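Local coordinates for sugar-binding transport ATP-binding protein (Pyrococcus horikoshii, PDB 1V43) that binds ATP and probably hydrolyses it as the ATPase subunit of an ABC sugar transporter, at residues V10-E15 and T194-T199; I249-V254 and G281-F286; D315-L320 and I343-G348. All coordinates share one frame; numbering follows the deposited sequence.

Contact 1 (V10-E15 and T194-T199)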
# COMPACT_ATOMS: atom_id res chain seq x y z
N VAL A 10 12.48 -24.41 19.45
CA VAL A 10 13.91 -24.18 19.62
C VAL A 10 14.35 -22.71 19.70
O VAL A 10 14.18 -21.92 18.76
CB VAL A 10 14.69 -24.88 18.47
CG1 VAL A 10 16.17 -24.62 18.60
CG2 VAL A 10 14.41 -26.37 18.50
N GLU A 11 14.93 -22.35 20.84
CA GLU A 11 15.41 -21.00 21.02
C GLU A 11 16.67 -20.81 20.17
O GLU A 11 17.51 -21.69 20.12
CB GLU A 11 15.76 -20.74 22.49
CG GLU A 11 16.44 -19.41 22.70
CD GLU A 11 16.64 -19.10 24.16
OE1 GLU A 11 15.61 -18.96 24.86
OE2 GLU A 11 17.81 -19.00 24.61
N VAL A 12 16.77 -19.66 19.51
CA VAL A 12 17.92 -19.35 18.67
C VAL A 12 18.67 -18.12 19.18
O VAL A 12 18.08 -17.05 19.39
CB VAL A 12 17.49 -19.08 17.20
CG1 VAL A 12 18.70 -18.67 16.37
CG2 VAL A 12 16.88 -20.33 16.62
N LYS A 13 19.97 -18.27 19.39
CA LYS A 13 20.81 -17.17 19.87
C LYS A 13 21.84 -16.76 18.84
O LYS A 13 22.55 -17.60 18.30
CB LYS A 13 21.60 -17.56 21.12
CG LYS A 13 20.85 -17.88 22.38
CD LYS A 13 21.87 -18.28 23.43
CE LYS A 13 21.25 -18.90 24.67
NZ LYS A 13 20.52 -20.13 24.33
N LEU A 14 21.91 -15.47 18.56
CA LEU A 14 22.92 -14.97 17.64
C LEU A 14 23.84 -14.16 18.57
O LEU A 14 23.39 -13.21 19.21
CB LEU A 14 22.28 -14.09 16.56
CG LEU A 14 21.11 -14.67 15.74
CD1 LEU A 14 20.70 -13.62 14.68
CD2 LEU A 14 21.51 -15.97 15.05
N GLU A 15 25.12 -14.53 18.66
CA GLU A 15 26.04 -13.83 19.56
C GLU A 15 27.11 -13.06 18.84
O GLU A 15 27.90 -13.65 18.11
CB GLU A 15 26.78 -14.78 20.49
CG GLU A 15 25.95 -15.67 21.36
CD GLU A 15 26.76 -16.18 22.55
OE1 GLU A 15 27.97 -16.48 22.39
OE2 GLU A 15 26.17 -16.27 23.64
N THR A 194 9.83 -22.18 15.75
CA THR A 194 10.55 -20.90 15.77
C THR A 194 10.73 -20.46 14.32
O THR A 194 11.26 -21.20 13.51
CB THR A 194 11.92 -21.05 16.45
OG1 THR A 194 11.73 -21.53 17.79
CG2 THR A 194 12.64 -19.73 16.50
N THR A 195 10.29 -19.25 14.00
CA THR A 195 10.33 -18.76 12.63
C THR A 195 11.00 -17.40 12.57
O THR A 195 10.65 -16.50 13.34
CB THR A 195 8.86 -18.64 12.06
OG1 THR A 195 8.21 -19.91 12.14
CG2 THR A 195 8.85 -18.19 10.60
N ILE A 196 11.96 -17.27 11.66
CA ILE A 196 12.68 -16.03 11.43
C ILE A 196 12.28 -15.63 10.02
O ILE A 196 12.55 -16.33 9.04
CB ILE A 196 14.20 -16.25 11.60
CG1 ILE A 196 14.46 -16.83 13.01
CG2 ILE A 196 14.96 -14.92 11.43
CD1 ILE A 196 15.87 -17.24 13.30
N TYR A 197 11.59 -14.50 9.93
CA TYR A 197 11.01 -14.01 8.69
C TYR A 197 11.57 -12.67 8.25
O TYR A 197 11.50 -11.68 8.98
CB TYR A 197 9.50 -13.88 8.92
CG TYR A 197 8.62 -13.74 7.71
CD1 TYR A 197 7.87 -14.82 7.24
CD2 TYR A 197 8.45 -12.50 7.10
CE1 TYR A 197 6.96 -14.67 6.19
CE2 TYR A 197 7.54 -12.33 6.05
CZ TYR A 197 6.80 -13.42 5.60
OH TYR A 197 5.90 -13.25 4.60
N VAL A 198 12.12 -12.64 7.04
CA VAL A 198 12.71 -11.43 6.48
C VAL A 198 11.80 -10.69 5.50
O VAL A 198 11.30 -11.28 4.54
CB VAL A 198 14.01 -11.76 5.74
CG1 VAL A 198 14.44 -10.55 4.90
CG2 VAL A 198 15.09 -12.15 6.74
N THR A 199 11.58 -9.40 5.75
CA THR A 199 10.78 -8.57 4.85
C THR A 199 11.13 -7.09 4.98
O THR A 199 11.58 -6.64 6.03
CB THR A 199 9.25 -8.71 5.10
OG1 THR A 199 8.55 -7.94 4.12
CG2 THR A 199 8.85 -8.18 6.50
O HOH W 1 11.28 -24.48 16.68
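The hydroxyl OG1 of Thr-194 is gripped twice. It donates a hydrogen bond to Val-10 O, with OG1 and O 2.7 Å apart. It also accepts one from the backbone N of Gly-37, just before strand 39-43. The bond to Val-10 O does not use a lone pair in the carbonyl plane. OG1 sits above that plane, 46° out of it, and the C=O...OG1 angle is 120°. The first torsion of Thr-194 (chi1 -58°) sets OG1 beside its own backbone N and turns the methyl CG2 away from that N. CG2 then lies 4.3 Å from Val-12 CG2. A water adds a second polar link. It accepts from Val-10 N at 3.0 Å and from Thr-194 N at 2.9 Å.

Deeper in, the contact is apolar and loose. Val-12 CG1 and Ile-196 CD1 face each other at 4.4 Å. Ile-34 touches both Thr-194 and Ile-196, and Phe-70 packs on Val-10 and Val-12. Ile-196 also rests on Leu-54 and Ile-57 of helix 50-58, the helix that follows the Walker A P-loop.

The segments belong to two different sheets of the ATP-binding cassette. Residues 10-15 run into strand 12-21 of the antiparallel sheet. Residues 194-199 form an inner strand of the mixed sheet of the P-loop NTPase core. Between these two segments, one direct hydrogen bond and one water bridge make the polar link, both at Val-10 and Thr-194. The rest is apolar packing of Val-12 with Thr-194 and Ile-196.

Contact 2 (I249-V254 and G281-F286); sequences ILEVSV and GKTVLF
Val-252 and Val-284 face each other as a hydrogen-bonded antiparallel pair. The bond from Val-252 N to Val-284 O is 2.9 Å long and almost straight, with an angle of 178° at the hydrogen. Both valines place CG2 between the backbone N and the carbonyl carbon (chi1 -57° and -67°), and the two CG2 methyls meet at 4.0 Å. Val-284 CG2 also touches Val-254 CG2 at 3.7 Å, where the side chains cross at about a right angle. Val-252 CG2 reaches Phe-286 CB at 3.8 Å. The Phe-286 ring takes Leu-250 CB at its edge, 4.1 Å from CD2. Leu-259 and Phe-264 cover this buried face.

The other face carries Glu-251, Ser-253, Thr-283 and Leu-285. Glu-251 is extended, and its CG passes Thr-283 CG2 at 3.4 Å. Its carboxylate is held beyond the pair by salt bridges to Lys-365 and Arg-262. At the Gly-281 end, Gly-281 N still bonds Val-254 O at 2.7 Å. This ladder joins strands 248-255 and 283-288 in the middle of a five-stranded antiparallel sheet, with one apolar and one mixed, partly exposed face, as expected for the OB fold of MalK-type subunits.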
# COMPACT_ATOMS: atom_id res chain seq x y z
N ILE A 249 7.85 14.51 11.38
CA ILE A 249 9.05 14.86 12.15
C ILE A 249 9.35 16.35 11.96
O ILE A 249 9.71 16.79 10.87
CB ILE A 249 10.28 14.02 11.68
CG1 ILE A 249 10.01 12.52 11.88
CG2 ILE A 249 11.50 14.41 12.48
CD1 ILE A 249 9.80 12.13 13.33
N LEU A 250 9.20 17.11 13.03
CA LEU A 250 9.44 18.55 12.97
C LEU A 250 10.53 19.03 13.91
O LEU A 250 10.55 18.69 15.09
CB LEU A 250 8.15 19.31 13.29
CG LEU A 250 6.95 19.05 12.38
CD1 LEU A 250 5.83 20.02 12.72
CD2 LEU A 250 7.36 19.19 10.93
N GLU A 251 11.44 19.83 13.38
CA GLU A 251 12.54 20.37 14.16
C GLU A 251 12.03 21.50 15.05
O GLU A 251 11.44 22.45 14.56
CB GLU A 251 13.61 20.90 13.20
CG GLU A 251 14.93 21.26 13.83
CD GLU A 251 15.98 21.58 12.78
OE1 GLU A 251 17.09 21.99 13.17
OE2 GLU A 251 15.70 21.41 11.57
N VAL A 252 12.24 21.39 16.36
CA VAL A 252 11.79 22.44 17.27
C VAL A 252 12.75 22.75 18.43
O VAL A 252 13.72 22.03 18.66
CB VAL A 252 10.41 22.09 17.88
CG1 VAL A 252 9.39 21.87 16.76
CG2 VAL A 252 10.51 20.87 18.77
N SER A 253 12.48 23.85 19.13
CA SER A 253 13.30 24.28 20.26
C SER A 253 12.48 24.18 21.54
O SER A 253 11.30 24.51 21.55
CB SER A 253 13.77 25.72 20.06
OG SER A 253 14.63 25.81 18.93
N VAL A 254 13.12 23.73 22.62
CA VAL A 254 12.45 23.57 23.91
C VAL A 254 12.51 24.83 24.77
O VAL A 254 13.57 25.44 24.91
CB VAL A 254 13.09 22.40 24.71
CG1 VAL A 254 12.27 22.11 25.95
CG2 VAL A 254 13.21 21.17 23.82
N GLY A 281 16.22 25.23 25.59
CA GLY A 281 17.16 26.07 24.87
C GLY A 281 17.91 25.36 23.75
O GLY A 281 18.73 25.97 23.05
N LYS A 282 17.64 24.07 23.56
CA LYS A 282 18.31 23.29 22.52
C LYS A 282 17.28 22.75 21.52
O LYS A 282 16.09 22.67 21.83
CB LYS A 282 19.07 22.13 23.16
CG LYS A 282 20.33 21.72 22.42
CD LYS A 282 21.39 22.81 22.49
CE LYS A 282 22.69 22.36 21.82
NZ LYS A 282 23.78 23.37 21.96
N THR A 283 17.75 22.38 20.34
CA THR A 283 16.86 21.85 19.30
C THR A 283 16.71 20.32 19.35
O THR A 283 17.68 19.58 19.51
CB THR A 283 17.35 22.22 17.90
OG1 THR A 283 17.27 23.64 17.72
CG2 THR A 283 16.50 21.54 16.84
N VAL A 284 15.47 19.87 19.21
CA VAL A 284 15.14 18.45 19.22
C VAL A 284 14.17 18.16 18.09
O VAL A 284 13.63 19.08 17.48
CB VAL A 284 14.50 18.04 20.56
CG1 VAL A 284 15.52 18.17 21.68
CG2 VAL A 284 13.28 18.91 20.86
N LEU A 285 13.95 16.88 17.79
CA LEU A 285 13.03 16.52 16.72
C LEU A 285 11.69 16.11 17.33
O LEU A 285 11.61 15.19 18.14
CB LEU A 285 13.62 15.39 15.88
CG LEU A 285 14.97 15.70 15.21
CD1 LEU A 285 15.43 14.51 14.41
CD2 LEU A 285 14.85 16.93 14.31
N PHE A 286 10.65 16.84 16.95
CA PHE A 286 9.28 16.61 17.41
C PHE A 286 8.59 15.65 16.43
O PHE A 286 8.76 15.76 15.22
CB PHE A 286 8.52 17.94 17.42
CG PHE A 286 7.04 17.81 17.65
CD1 PHE A 286 6.53 17.52 18.91
CD2 PHE A 286 6.14 18.00 16.61
CE1 PHE A 286 5.16 17.42 19.12
CE2 PHE A 286 4.78 17.91 16.81
CZ PHE A 286 4.29 17.62 18.08

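Contact 3 (D315-L320 and I343-G348); sequences DFVEAL and IPIEPG
Strand residues 315-319 and the irregular loop 343-347 run in roughly opposite directions, 152° apart, with no hydrogen bond between the two segments. The strand carries a classic beta bulge, in which Asp-315 and Phe-316 both face His-327 of the neighbouring strand 323-330. Both segments fall in the TOBE region, an OB-type fold. The loop links strand 333-340 to strand 350-356.

Val-317 is the main side chain of the contact. Its chi1 of -179° sets CG2 beside the backbone N and CG1 beside the carbonyl carbon. Both methyls lie by Ile-345 O, CG2 closer at 3.0 Å and CG1 at 3.9 Å. CG2 also meets Ile-345 CG1 at 3.9 Å, and the two side chains cross at about a right angle. CG1 also approaches Pro-344 CA at 4.3 Å. Leu-326 of strand 323-330 touches both Val-317 and Ile-345 and so completes this small apolar group.

Within the loop, Ile-345 N donates to Ile-343 O at 2.7 Å, consistent with an inverse gamma turn centred on Pro-344.

Both segments also touch the second subunit: Asp-315 OD2 forms a salt bridge with Lys-186 of that subunit, Phe-316 packs on its Ala-182, Glu-318 on its Val-178, and Pro-344 on its Thr-227.

At the two ends, prolines lie against the strand. Pro-347 CB is 4.1 Å from Asp-315 O, and Pro-344 CG touches Ala-319 CB at 3.6 Å.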
# COMPACT_ATOMS: atom_id res chain seq x y z
N ASP A 315 -3.07 22.31 2.26
CA ASP A 315 -2.31 22.46 1.03
C ASP A 315 -2.70 21.43 -0.04
O ASP A 315 -2.61 21.70 -1.23
CB ASP A 315 -0.82 22.32 1.34
CG ASP A 315 0.05 22.54 0.13
OD1 ASP A 315 0.04 23.67 -0.40
OD2 ASP A 315 0.74 21.60 -0.28
N PHE A 316 -3.12 20.25 0.40
CA PHE A 316 -3.51 19.20 -0.54
C PHE A 316 -4.29 18.10 0.17
O PHE A 316 -4.11 17.87 1.38
CB PHE A 316 -2.29 18.59 -1.22
CG PHE A 316 -2.62 17.64 -2.34
CD1 PHE A 316 -3.12 18.12 -3.55
CD2 PHE A 316 -2.40 16.27 -2.19
CE1 PHE A 316 -3.40 17.25 -4.61
CE2 PHE A 316 -2.68 15.39 -3.25
CZ PHE A 316 -3.18 15.88 -4.46
N VAL A 317 -5.13 17.42 -0.58
CA VAL A 317 -5.95 16.36 -0.03
C VAL A 317 -5.91 15.07 -0.84
O VAL A 317 -6.06 15.08 -2.05
CB VAL A 317 -7.44 16.81 0.05
CG1 VAL A 317 -8.30 15.69 0.65
CG2 VAL A 317 -7.55 18.10 0.85
N GLU A 318 -5.68 13.97 -0.14
CA GLU A 318 -5.69 12.65 -0.74
C GLU A 318 -7.04 12.09 -0.25
O GLU A 318 -7.12 11.56 0.86
CB GLU A 318 -4.56 11.76 -0.19
CG GLU A 318 -3.14 12.24 -0.42
CD GLU A 318 -2.12 11.29 0.20
OE1 GLU A 318 -2.18 10.08 -0.11
OE2 GLU A 318 -1.26 11.73 0.99
N ALA A 319 -8.09 12.24 -1.04
CA ALA A 319 -9.42 11.72 -0.67
C ALA A 319 -9.50 10.31 -1.22
O ALA A 319 -9.96 10.10 -2.34
CB ALA A 319 -10.51 12.59 -1.29
N LEU A 320 -9.06 9.33 -0.43
CA LEU A 320 -9.01 7.95 -0.90
C LEU A 320 -10.24 7.12 -0.64
O LEU A 320 -10.23 5.90 -0.86
CB LEU A 320 -7.78 7.26 -0.30
CG LEU A 320 -6.51 8.13 -0.33
CD1 LEU A 320 -5.36 7.45 0.39
CD2 LEU A 320 -6.15 8.42 -1.77
N ILE A 343 -13.55 12.55 3.17
CA ILE A 343 -13.78 13.94 3.57
C ILE A 343 -12.92 14.82 2.66
O ILE A 343 -11.95 15.43 3.11
CB ILE A 343 -13.36 14.16 5.04
CG1 ILE A 343 -14.15 13.22 5.95
CG2 ILE A 343 -13.61 15.60 5.45
CD1 ILE A 343 -13.65 13.18 7.37
N PRO A 344 -13.26 14.87 1.35
CA PRO A 344 -12.56 15.65 0.31
C PRO A 344 -12.50 17.16 0.47
O PRO A 344 -12.57 17.88 -0.52
CB PRO A 344 -13.30 15.25 -0.97
CG PRO A 344 -13.81 13.88 -0.67
CD PRO A 344 -14.31 14.04 0.74
N ILE A 345 -12.38 17.65 1.71
CA ILE A 345 -12.30 19.09 1.95
C ILE A 345 -11.36 19.68 0.91
O ILE A 345 -10.40 19.03 0.49
CB ILE A 345 -11.78 19.40 3.37
CG1 ILE A 345 -10.30 19.10 3.48
CG2 ILE A 345 -12.54 18.58 4.39
CD1 ILE A 345 -9.71 19.54 4.79
N GLU A 346 -11.62 20.92 0.50
CA GLU A 346 -10.81 21.55 -0.53
C GLU A 346 -9.60 22.35 -0.07
O GLU A 346 -9.60 22.94 1.01
CB GLU A 346 -11.69 22.45 -1.40
CG GLU A 346 -12.35 21.72 -2.57
CD GLU A 346 -13.22 22.65 -3.40
OE1 GLU A 346 -12.72 23.73 -3.79
OE2 GLU A 346 -14.38 22.29 -3.67
N PRO A 347 -8.55 22.38 -0.90
CA PRO A 347 -7.30 23.09 -0.63
C PRO A 347 -7.58 24.57 -0.42
O PRO A 347 -8.54 25.11 -0.98
CB PRO A 347 -6.48 22.84 -1.89
CG PRO A 347 -6.97 21.51 -2.35
CD PRO A 347 -8.45 21.64 -2.17
N GLY A 348 -6.75 25.21 0.39
CA GLY A 348 -6.92 26.62 0.67
C GLY A 348 -7.72 26.87 1.93
O GLY A 348 -7.52 27.88 2.61

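In the fold
The three contacts follow one another along the chain, each closing before the next opens. Contact 1 lies in the ATP-binding cassette, where it joins the antiparallel sheet to the mixed sheet. Contacts 2 and 3 lie in two separate antiparallel sheets, in the MalK OB fold and TOBE family regions, both of the OB clan. The centres of contacts 1 and 2 are about 38 Å apart, those of 1 and 3 about 44 Å, and those of 2 and 3 about 28 Å. None touches another. Contacts 1 and 3 sit on opposite sides of the chain's centre. Contact 1 thus lies near the ATP site, while in the C-terminal region both segments of contact 3 meet the second subunit.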